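Local coordinates for SPT6 (Antonospora locustae, PDB 2XP1), which is a transcription elongation factor and histone chaperone whose C-terminal tandem SH2 domains enable its interaction with RNA polymerase II, at residues P9-H14 with I63-E68; P15-F20 with F36-G41; K103-P108 with V124-F129. All blocks are in the same frame, centred on the assembly; numbering follows the deposited sequence.

Interaction 1: P9-H14 with I63-E68; sequences PRFYKH and IEEHSE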
loop_
_atom_site.group_PDB
_atom_site.type_symbol
_atom_site.label_atom_id
_atom_site.label_comp_id
_atom_site.label_asym_id
_atom_site.label_seq_id
_atom_site.Cartn_x
_atom_site.Cartn_y
_atom_site.Cartn_z
ATOM N N PRO A 9 -26.855 7.445 -11.222
ATOM C CA PRO A 9 -25.796 6.877 -10.397
ATOM C C PRO A 9 -26.111 7.194 -8.950
ATOM O O PRO A 9 -26.580 8.290 -8.640
ATOM C CB PRO A 9 -24.537 7.607 -10.860
ATOM C CG PRO A 9 -24.975 8.637 -11.844
ATOM C CD PRO A 9 -26.345 8.316 -12.294
ATOM N N ARG A 10 -25.889 6.219 -8.084
ATOM C CA ARG A 10 -26.164 6.375 -6.654
ATOM C C ARG A 10 -25.392 7.527 -5.979
ATOM O O ARG A 10 -25.883 8.157 -5.023
ATOM C CB ARG A 10 -25.955 5.050 -5.923
ATOM C CG ARG A 10 -26.895 3.911 -6.414
ATOM C CD ARG A 10 -26.562 2.530 -5.758
ATOM N NE ARG A 10 -25.243 1.984 -6.128
ATOM C CZ ARG A 10 -24.162 2.042 -5.353
ATOM N NH1 ARG A 10 -24.250 2.622 -4.156
ATOM N NH2 ARG A 10 -22.988 1.529 -5.758
ATOM N N PHE A 11 -24.207 7.843 -6.479
ATOM C CA PHE A 11 -23.458 8.898 -5.834
ATOM C C PHE A 11 -24.094 10.287 -5.989
ATOM O O PHE A 11 -23.730 11.218 -5.265
ATOM C CB PHE A 11 -22.000 8.871 -6.265
ATOM C CG PHE A 11 -21.803 8.976 -7.725
ATOM C CD1 PHE A 11 -21.934 10.186 -8.365
ATOM C CD2 PHE A 11 -21.453 7.862 -8.462
ATOM C CE1 PHE A 11 -21.728 10.296 -9.723
ATOM C CE2 PHE A 11 -21.246 7.961 -9.825
ATOM C CZ PHE A 11 -21.404 9.175 -10.454
ATOM N N TYR A 12 -25.053 10.425 -6.914
ATOM C CA TYR A 12 -25.803 11.697 -7.061
ATOM C C TYR A 12 -26.517 12.044 -5.774
ATOM O O TYR A 12 -26.561 13.180 -5.380
ATOM C CB TYR A 12 -26.816 11.636 -8.211
ATOM C CG TYR A 12 -26.253 11.942 -9.616
ATOM C CD1 TYR A 12 -24.924 11.697 -9.936
ATOM C CD2 TYR A 12 -27.078 12.441 -10.616
ATOM C CE1 TYR A 12 -24.415 11.956 -11.208
ATOM C CE2 TYR A 12 -26.579 12.714 -11.903
ATOM C CZ TYR A 12 -25.252 12.473 -12.188
ATOM O OH TYR A 12 -24.762 12.730 -13.464
ATOM N N LYS A 13 -27.009 11.034 -5.084
ATOM C CA LYS A 13 -27.738 11.207 -3.823
ATOM C C LYS A 13 -26.805 11.554 -2.633
ATOM O O LYS A 13 -27.278 11.906 -1.542
ATOM C CB LYS A 13 -28.572 9.933 -3.508
ATOM C CG LYS A 13 -29.516 9.473 -4.646
ATOM C CD LYS A 13 -30.412 8.236 -4.259
ATOM C CE LYS A 13 -31.589 8.084 -5.272
ATOM N NZ LYS A 13 -32.499 6.864 -5.144
ATOM N N HIS A 14 -25.491 11.443 -2.838
ATOM C CA HIS A 14 -24.575 11.686 -1.739
ATOM C C HIS A 14 -24.361 13.182 -1.482
ATOM O O HIS A 14 -24.186 13.946 -2.425
ATOM C CB HIS A 14 -23.240 11.006 -1.937
ATOM C CG HIS A 14 -22.451 10.928 -0.676
ATOM N ND1 HIS A 14 -21.526 11.882 -0.320
ATOM C CD2 HIS A 14 -22.496 10.042 0.347
ATOM C CE1 HIS A 14 -21.005 11.569 0.852
ATOM N NE2 HIS A 14 -21.583 10.460 1.284
ATOM N N ILE A 63 -13.499 7.801 -8.888
ATOM C CA ILE A 63 -14.159 6.871 -7.995
ATOM C C ILE A 63 -15.181 6.199 -8.823
ATOM O O ILE A 63 -16.146 6.842 -9.261
ATOM C CB ILE A 63 -14.901 7.544 -6.818
ATOM C CG1 ILE A 63 -13.926 8.249 -5.856
ATOM C CG2 ILE A 63 -15.790 6.514 -6.047
ATOM C CD1 ILE A 63 -14.650 9.197 -4.829
ATOM N N GLU A 64 -14.990 4.902 -9.044
ATOM C CA GLU A 64 -15.931 4.124 -9.833
ATOM C C GLU A 64 -17.070 3.555 -9.004
ATOM O O GLU A 64 -16.870 3.100 -7.873
ATOM C CB GLU A 64 -15.217 3.017 -10.608
ATOM C CG GLU A 64 -14.272 3.572 -11.659
ATOM C CD GLU A 64 -14.116 2.631 -12.832
ATOM O OE1 GLU A 64 -15.162 2.326 -13.444
ATOM O OE2 GLU A 64 -12.962 2.191 -13.136
ATOM N N GLU A 65 -18.276 3.618 -9.568
ATOM C CA GLU A 65 -19.451 3.042 -8.934
ATOM C C GLU A 65 -19.803 1.762 -9.630
ATOM O O GLU A 65 -20.030 1.752 -10.842
ATOM C CB GLU A 65 -20.641 3.984 -9.012
ATOM C CG GLU A 65 -21.896 3.413 -8.381
ATOM C CD GLU A 65 -23.022 4.432 -8.300
ATOM O OE1 GLU A 65 -23.976 4.331 -9.114
ATOM O OE2 GLU A 65 -22.929 5.354 -7.435
ATOM N N HIS A 66 -19.850 0.693 -8.842
ATOM C CA HIS A 66 -20.242 -0.621 -9.300
ATOM C C HIS A 66 -21.495 -0.953 -8.539
ATOM O O HIS A 66 -21.978 -0.116 -7.782
ATOM C CB HIS A 66 -19.121 -1.647 -9.045
ATOM C CG HIS A 66 -17.829 -1.290 -9.712
ATOM N ND1 HIS A 66 -16.616 -1.338 -9.064
ATOM C CD2 HIS A 66 -17.571 -0.830 -10.960
ATOM C CE1 HIS A 66 -15.661 -0.949 -9.892
ATOM N NE2 HIS A 66 -16.215 -0.629 -11.047
ATOM N N SER A 67 -22.019 -2.161 -8.719
ATOM C CA SER A 67 -23.344 -2.486 -8.199
ATOM C C SER A 67 -23.587 -2.265 -6.694
ATOM O O SER A 67 -24.686 -1.813 -6.311
ATOM C CB SER A 67 -23.772 -3.893 -8.598
ATOM O OG SER A 67 -25.121 -4.072 -8.221
ATOM N N GLU A 68 -22.615 -2.597 -5.844
ATOM C CA GLU A 68 -22.735 -2.226 -4.431
ATOM C C GLU A 68 -21.546 -1.417 -3.942
ATOM O O GLU A 68 -21.712 -0.402 -3.236
ATOM C CB GLU A 68 -22.933 -3.445 -3.546
ATOM C CG GLU A 68 -24.379 -3.845 -3.342
ATOM C CD GLU A 68 -24.490 -5.189 -2.646
ATOM O OE1 GLU A 68 -23.428 -5.703 -2.199
ATOM O OE2 GLU A 68 -25.629 -5.722 -2.541
#

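Interaction 2: P15-F20 with F36-G41; sequences PLFKNF and FLIRKG. With SO4 (sulfate ion), chain B.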
loop_
_atom_site.group_PDB
_atom_site.type_symbol
_atom_site.label_atom_id
_atom_site.label_comp_id
_atom_site.label_asym_id
_atom_site.label_seq_id
_atom_site.Cartn_x
_atom_site.Cartn_y
_atom_site.Cartn_z
ATOM N N PRO A 15 -24.350 13.588 -0.204
ATOM C CA PRO A 15 -24.201 15.006 0.181
ATOM C C PRO A 15 -22.873 15.641 -0.232
ATOM O O PRO A 15 -22.780 16.878 -0.367
ATOM C CB PRO A 15 -24.343 14.996 1.715
ATOM C CG PRO A 15 -24.373 13.514 2.139
ATOM C CD PRO A 15 -24.853 12.758 0.914
ATOM N N LEU A 16 -21.844 14.832 -0.453
ATOM C CA LEU A 16 -20.593 15.441 -0.856
ATOM C C LEU A 16 -20.507 15.643 -2.329
ATOM O O LEU A 16 -19.603 16.310 -2.799
ATOM C CB LEU A 16 -19.402 14.651 -0.349
ATOM C CG LEU A 16 -19.221 14.963 1.141
ATOM C CD1 LEU A 16 -18.837 13.694 1.811
ATOM C CD2 LEU A 16 -18.191 16.009 1.395
ATOM N N PHE A 17 -21.449 15.053 -3.067
ATOM C CA PHE A 17 -21.472 15.174 -4.515
ATOM C C PHE A 17 -21.902 16.573 -4.938
ATOM O O PHE A 17 -22.980 17.045 -4.549
ATOM C CB PHE A 17 -22.396 14.133 -5.136
ATOM C CG PHE A 17 -22.532 14.271 -6.629
ATOM C CD1 PHE A 17 -21.573 13.697 -7.489
ATOM C CD2 PHE A 17 -23.602 14.947 -7.179
ATOM C CE1 PHE A 17 -21.677 13.846 -8.884
ATOM C CE2 PHE A 17 -23.707 15.086 -8.560
ATOM C CZ PHE A 17 -22.725 14.535 -9.408
ATOM N N LYS A 18 -21.061 17.232 -5.728
ATOM C CA LYS A 18 -21.341 18.542 -6.300
ATOM C C LYS A 18 -21.377 18.393 -7.813
ATOM O O LYS A 18 -20.540 17.702 -8.415
ATOM C CB LYS A 18 -20.276 19.569 -5.903
ATOM C CG LYS A 18 -20.146 19.848 -4.382
ATOM C CD LYS A 18 -20.851 21.141 -3.925
ATOM C CE LYS A 18 -20.504 21.563 -2.479
ATOM N NZ LYS A 18 -20.866 20.509 -1.426
ATOM N N ASN A 19 -22.369 19.031 -8.420
ATOM C CA ASN A 19 -22.530 18.998 -9.849
ATOM C C ASN A 19 -21.589 20.017 -10.460
ATOM O O ASN A 19 -22.026 21.062 -10.919
ATOM C CB ASN A 19 -24.005 19.288 -10.219
ATOM C CG ASN A 19 -24.276 19.204 -11.743
ATOM O OD1 ASN A 19 -23.658 18.393 -12.458
ATOM N ND2 ASN A 19 -25.202 20.059 -12.241
ATOM N N PHE A 20 -20.292 19.744 -10.417
ATOM C CA PHE A 20 -19.278 20.653 -10.971
ATOM C C PHE A 20 -18.442 19.942 -11.997
ATOM O O PHE A 20 -18.248 18.738 -11.915
ATOM C CB PHE A 20 -18.275 21.077 -9.892
ATOM C CG PHE A 20 -18.836 21.955 -8.803
ATOM C CD1 PHE A 20 -19.945 22.759 -9.013
ATOM C CD2 PHE A 20 -18.211 22.005 -7.574
ATOM C CE1 PHE A 20 -20.419 23.577 -7.996
ATOM C CE2 PHE A 20 -18.673 22.824 -6.566
ATOM C CZ PHE A 20 -19.776 23.604 -6.769
ATOM N N PHE A 36 -11.996 19.248 0.060
ATOM C CA PHE A 36 -12.290 18.282 -1.015
ATOM C C PHE A 36 -13.780 18.239 -1.339
ATOM O O PHE A 36 -14.610 18.716 -0.587
ATOM C CB PHE A 36 -11.848 16.880 -0.598
ATOM C CG PHE A 36 -12.702 16.296 0.469
ATOM C CD1 PHE A 36 -13.792 15.514 0.137
ATOM C CD2 PHE A 36 -12.423 16.543 1.805
ATOM C CE1 PHE A 36 -14.611 14.967 1.122
ATOM C CE2 PHE A 36 -13.226 16.014 2.804
ATOM C CZ PHE A 36 -14.333 15.221 2.461
ATOM N N LEU A 37 -14.123 17.661 -2.470
ATOM C CA LEU A 37 -15.543 17.456 -2.797
ATOM C C LEU A 37 -15.475 16.332 -3.763
ATOM O O LEU A 37 -14.385 15.900 -4.105
ATOM C CB LEU A 37 -16.163 18.698 -3.467
ATOM C CG LEU A 37 -15.410 19.332 -4.647
ATOM C CD1 LEU A 37 -15.643 18.551 -5.889
ATOM C CD2 LEU A 37 -15.819 20.843 -4.857
ATOM N N ILE A 38 -16.622 15.850 -4.190
ATOM C CA ILE A 38 -16.694 14.848 -5.229
ATOM C C ILE A 38 -17.474 15.506 -6.328
ATOM O O ILE A 38 -18.507 16.121 -6.060
ATOM C CB ILE A 38 -17.445 13.660 -4.688
ATOM C CG1 ILE A 38 -16.580 12.983 -3.626
ATOM C CG2 ILE A 38 -17.950 12.734 -5.775
ATOM C CD1 ILE A 38 -17.352 12.040 -2.833
ATOM N N ARG A 39 -16.969 15.432 -7.548
ATOM C CA ARG A 39 -17.623 16.093 -8.664
ATOM C C ARG A 39 -18.116 15.055 -9.650
ATOM O O ARG A 39 -17.826 13.874 -9.472
ATOM C CB ARG A 39 -16.669 17.048 -9.356
ATOM C CG ARG A 39 -15.432 16.401 -9.999
ATOM C CD ARG A 39 -14.702 17.414 -10.898
ATOM N NE ARG A 39 -13.443 16.862 -11.398
ATOM C CZ ARG A 39 -13.333 16.088 -12.480
ATOM N NH1 ARG A 39 -14.424 15.782 -13.234
ATOM N NH2 ARG A 39 -12.130 15.634 -12.826
ATOM N N LYS A 40 -18.854 15.503 -10.670
ATOM C CA LYS A 40 -19.360 14.660 -11.773
ATOM C C LYS A 40 -18.200 14.222 -12.677
ATOM O O LYS A 40 -17.252 14.980 -12.847
ATOM C CB LYS A 40 -20.427 15.449 -12.568
ATOM C CG LYS A 40 -20.543 15.089 -14.045
ATOM C CD LYS A 40 -21.039 16.282 -14.949
ATOM C CE LYS A 40 -20.076 16.579 -16.146
ATOM N NZ LYS A 40 -20.400 15.896 -17.466
ATOM N N GLY A 41 -18.248 13.007 -13.220
ATOM C CA GLY A 41 -17.292 12.567 -14.256
ATOM C C GLY A 41 -17.836 12.841 -15.657
ATOM O O GLY A 41 -19.061 12.865 -15.854
HETATM S S SO4 B . -13.046 13.546 -16.034
HETATM O O1 SO4 B . -12.190 13.948 -14.925
HETATM O O2 SO4 B . -14.431 13.906 -15.829
HETATM O O3 SO4 B . -12.934 12.095 -16.134
HETATM O O4 SO4 B . -12.622 14.155 -17.287
#

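Interaction 3: K103-P108 with V124-F129; sequences KYFNSP and VYAFYF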
loop_
_atom_site.group_PDB
_atom_site.type_symbol
_atom_site.label_atom_id
_atom_site.label_comp_id
_atom_site.label_asym_id
_atom_site.label_seq_id
_atom_site.Cartn_x
_atom_site.Cartn_y
_atom_site.Cartn_z
ATOM N N LYS A 103 10.409 22.724 7.182
ATOM C CA LYS A 103 11.034 22.731 5.850
ATOM C C LYS A 103 10.071 22.835 4.647
ATOM O O LYS A 103 10.519 22.840 3.495
ATOM C CB LYS A 103 11.950 21.501 5.679
ATOM C CG LYS A 103 13.124 21.425 6.633
ATOM C CD LYS A 103 14.311 22.242 6.133
ATOM C CE LYS A 103 14.345 23.638 6.720
ATOM N NZ LYS A 103 14.951 23.664 8.093
ATOM N N TYR A 104 8.763 22.912 4.909
ATOM C CA TYR A 104 7.770 23.135 3.853
ATOM C C TYR A 104 7.656 24.600 3.426
ATOM O O TYR A 104 7.550 25.480 4.283
ATOM C CB TYR A 104 6.406 22.678 4.325
ATOM C CG TYR A 104 5.312 22.894 3.300
ATOM C CD1 TYR A 104 5.051 21.926 2.323
ATOM C CD2 TYR A 104 4.542 24.068 3.302
ATOM C CE1 TYR A 104 4.039 22.110 1.376
ATOM C CE2 TYR A 104 3.519 24.264 2.353
ATOM C CZ TYR A 104 3.271 23.281 1.397
ATOM O OH TYR A 104 2.266 23.459 0.452
ATOM N N PHE A 105 7.647 24.846 2.111
ATOM C CA PHE A 105 7.267 26.153 1.547
ATOM C C PHE A 105 6.066 26.041 0.613
ATOM O O PHE A 105 5.847 24.998 0.006
ATOM C CB PHE A 105 8.426 26.803 0.789
ATOM C CG PHE A 105 9.579 27.152 1.655
ATOM C CD1 PHE A 105 10.527 26.190 1.989
ATOM C CD2 PHE A 105 9.711 28.447 2.169
ATOM C CE1 PHE A 105 11.591 26.505 2.819
ATOM C CE2 PHE A 105 10.773 28.779 2.994
ATOM C CZ PHE A 105 11.723 27.808 3.321
ATOM N N ASN A 106 5.322 27.145 0.486
ATOM C CA ASN A 106 4.148 27.274 -0.403
ATOM C C ASN A 106 4.428 27.471 -1.877
ATOM O O ASN A 106 3.595 27.118 -2.711
ATOM C CB ASN A 106 3.241 28.414 0.045
ATOM C CG ASN A 106 2.289 27.993 1.137
ATOM O OD1 ASN A 106 2.463 28.384 2.307
ATOM N ND2 ASN A 106 1.282 27.170 0.777
ATOM N N SER A 107 5.573 28.039 -2.227
ATOM C CA SER A 107 5.931 28.014 -3.640
ATOM C C SER A 107 7.393 27.647 -3.880
ATOM O O SER A 107 8.269 27.970 -3.063
ATOM C CB SER A 107 5.516 29.305 -4.372
ATOM O OG SER A 107 6.624 30.131 -4.698
ATOM N N PRO A 108 7.644 26.928 -4.990
ATOM C CA PRO A 108 8.971 26.718 -5.569
ATOM C C PRO A 108 9.754 28.023 -5.619
ATOM O O PRO A 108 10.888 28.093 -5.115
ATOM C CB PRO A 108 8.659 26.246 -7.007
ATOM C CG PRO A 108 7.146 26.123 -7.107
ATOM C CD PRO A 108 6.619 26.150 -5.706
ATOM N N VAL A 124 21.271 21.965 1.868
ATOM C CA VAL A 124 20.120 22.814 2.083
ATOM C C VAL A 124 18.979 22.163 1.352
ATOM O O VAL A 124 19.124 21.760 0.196
ATOM C CB VAL A 124 20.353 24.220 1.502
ATOM C CG1 VAL A 124 19.163 25.096 1.765
ATOM C CG2 VAL A 124 21.596 24.854 2.119
ATOM N N TYR A 125 17.836 22.033 2.003
ATOM C CA TYR A 125 16.754 21.354 1.342
ATOM C C TYR A 125 15.451 21.967 1.692
ATOM O O TYR A 125 15.319 22.560 2.752
ATOM C CB TYR A 125 16.740 19.883 1.707
ATOM C CG TYR A 125 16.610 19.593 3.179
ATOM C CD1 TYR A 125 15.364 19.317 3.741
ATOM C CD2 TYR A 125 17.732 19.599 4.019
ATOM C CE1 TYR A 125 15.241 19.022 5.107
ATOM C CE2 TYR A 125 17.618 19.318 5.376
ATOM C CZ TYR A 125 16.362 19.018 5.910
ATOM O OH TYR A 125 16.229 18.742 7.259
ATOM N N ALA A 126 14.478 21.802 0.798
ATOM C CA ALA A 126 13.183 22.435 0.980
ATOM C C ALA A 126 12.151 21.502 0.482
ATOM O O ALA A 126 12.480 20.587 -0.263
ATOM C CB ALA A 126 13.121 23.754 0.218
ATOM N N PHE A 127 10.901 21.713 0.889
ATOM C CA PHE A 127 9.785 20.914 0.356
ATOM C C PHE A 127 8.697 21.844 -0.137
ATOM O O PHE A 127 8.412 22.826 0.503
ATOM C CB PHE A 127 9.153 20.004 1.412
ATOM C CG PHE A 127 10.040 18.936 1.913
ATOM C CD1 PHE A 127 10.934 19.193 2.964
ATOM C CD2 PHE A 127 9.952 17.654 1.389
ATOM C CE1 PHE A 127 11.767 18.208 3.464
ATOM C CE2 PHE A 127 10.769 16.633 1.863
ATOM C CZ PHE A 127 11.702 16.910 2.934
ATOM N N TYR A 128 8.092 21.496 -1.273
ATOM C CA TYR A 128 6.943 22.192 -1.821
ATOM C C TYR A 128 6.129 21.241 -2.689
ATOM O O TYR A 128 6.664 20.273 -3.210
ATOM C CB TYR A 128 7.377 23.419 -2.606
ATOM C CG TYR A 128 8.472 23.214 -3.648
ATOM C CD1 TYR A 128 8.149 22.944 -4.988
ATOM C CD2 TYR A 128 9.823 23.338 -3.305
ATOM C CE1 TYR A 128 9.135 22.783 -5.947
ATOM C CE2 TYR A 128 10.823 23.176 -4.263
ATOM C CZ TYR A 128 10.461 22.898 -5.576
ATOM O OH TYR A 128 11.429 22.734 -6.528
ATOM N N PHE A 129 4.831 21.487 -2.814
ATOM C CA PHE A 129 3.991 20.614 -3.633
ATOM C C PHE A 129 4.309 20.869 -5.063
ATOM O O PHE A 129 4.566 22.003 -5.430
ATOM C CB PHE A 129 2.510 20.881 -3.400
ATOM C CG PHE A 129 2.025 20.302 -2.124
ATOM C CD1 PHE A 129 1.587 21.113 -1.115
ATOM C CD2 PHE A 129 2.064 18.945 -1.911
ATOM C CE1 PHE A 129 1.150 20.581 0.072
ATOM C CE2 PHE A 129 1.665 18.424 -0.713
ATOM C CZ PHE A 129 1.206 19.265 0.287
HETATM O O HOH W 1 3.790 23.947 -1.625
#

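Interaction 1: P9-H14 with I63-E68
In the first of the two SH2 domains, Glu-65 at the end of strand 57-65 of the central sheet holds the short helical turn 10-13 that leads into strand 17-18, while Arg-10 of that turn reaches back to the loop after the strand. The Glu-65 side chain is fully extended, with CG anti to the backbone N (chi1 179°), and this delivers its carboxylate end-on to two successive amides at the start of the turn. Arg-10 N donates to Glu-65 OE1 at 2.9 Å, on the syn lone pair of that oxygen; Phe-11 N makes a weak, bent bond to Glu-65 OE2 at 3.0 Å. OE2 is also hydrogen-bonded to Tyr-70 on the neighbouring strand, so both carboxylate oxygens are engaged and the group is fixed in rotation.

The guanidinium of Arg-10 lies over the carboxylate, their planes 27° apart, rather than pointing its N-H groups at it. Arg-10 NE and Glu-65 OE1 are 4.0 Å apart, too far for a salt bridge, though opposite charges this near would probably still attract. A bend at chi3 turns the arginine toward the loop 66-68. The ring of Phe-11, buried and touching Ile-80 of helix 80-100 and Cys-47, meets the same carboxylate obliquely, its CD2 3.1 Å from Glu-65 OE2, and carries Pro-9 CB over one of its faces. In the same loop as the arginine's target, the His-66 ring stacks on His-69 of the second subunit, which places this surface contact beside the dimer interface. Arg-10 NH2 donates in its own guanidinium plane to His-66 O at 2.8 Å, meeting that oxygen almost in line with its C=O bond (172°).

Interaction 2: P15-F20 with F36-G41
Arg-39, the arginine of the SH2 signature strand (FLIR here, FLVR in the family), lays its CB against Phe-20 O at 3.4 Å and then runs out extended from CG to NE to a bound sulfate. Arg-39 NH2 donates to sulfate O1 at 2.7 Å and Arg-39 NH1 to sulfate O2 at 3.2 Å, both nearly straight, so that the anion sits at the guanidinium edge. Tyr-46 and Ser-42 complete the grip, and His-60 holds NH2 as well. The site is consistent with the phosphate pocket of SH2 domains, the sulfate, probably from the crystallisation liquor, perhaps taking the place of a phosphate.

Behind the arginine, the short, weakly bonded strand 17-18 pairs in parallel with strand 36-40, Phe-17 opposite Ile-38, in a beta-alpha-beta unit whose helix is 22-31. Lys-18 N to Ile-38 O is short and straight at 2.8 Å, whereas Ile-38 N to Leu-16 O is weak at 3.3 Å.

On the face of the sheet that carries Phe-17 and Ile-38, a chi1 of 176° carries the Phe-17 ring alongside the Lys-40 side chain, and Ile-38 CG2 lies at the ring edge. Ile-38 also touches Ile-80 of helix 80-100. Phe-20 follows the inverse gamma turn centred on Asn-19 and sets its ring beside Leu-37; Lys-18 CB lies over one face of that ring, toward the rim, and Tyr-28 of helix 22-31 packs nearby. At the far end Leu-16 CD2 touches Phe-36 CE1 at 3.7 Å. The edge of the Phe-20 ring is met in its plane by a leucine methyl, Leu-37 CD2 lying 3.8 Å from Phe-20 CD2.

Interaction 3: K103-P108 with V124-F129
Tyr-128 presents one ring face to Pro-108, whose CA sits 3.8 Å above the ring centre in a CH-pi contact, with the proline ring overlapping the CD1-CE1 side. The contact belongs to the second SH2 domain, where the loop after helix 80-100 lies against strand 124-129, an outer strand of the five-stranded sheet. Two backbone bonds straddle Tyr-104: Phe-127 N donates to Lys-103 O at 2.9 Å, and Phe-105 N to Phe-127 O at 2.7 Å, the latter almost straight.

At the other end Lys-103 folds its chain, bent at chi2 and beyond, across the Tyr-125 ring, with CD over the face 3.5 Å from Tyr-125 CE1. Its CB meets the edge of Phe-127, a ring that also packs on helix 167-175. Tyr-104 leaves the backbone pointing away from the strand, and a chi1 of 179° brings its ring to Phe-129, which it meets obliquely, the planes 65° apart; both rings reach helix 80-100.

One water joins the two segments. It donates to Phe-105 O at 2.8 Å, accepts from Phe-129 N at 2.9 Å, and lies 2.6 Å from Tyr-104 OH.

Overall arrangement
From the N terminus, residues 9-14 lead directly into residues 15-20. Interaction 2 closes first, at residues 36-41, around helix 22-31, and interaction 1 closes the wider loop at residues 63-68, enclosing it. The two touch, Phe-17 packing against Phe-11 and Tyr-12, and together they fasten the N-terminal segment along the six-stranded sheet of the first SH2 domain. Helix 80-100 then carries the chain across the molecule. Interaction 3 follows in series, closing a short loop around helix 112-116 at the margin of the second sheet. Its centre lies about 30 Å from that of interaction 2 and about 38 Å from that of interaction 1.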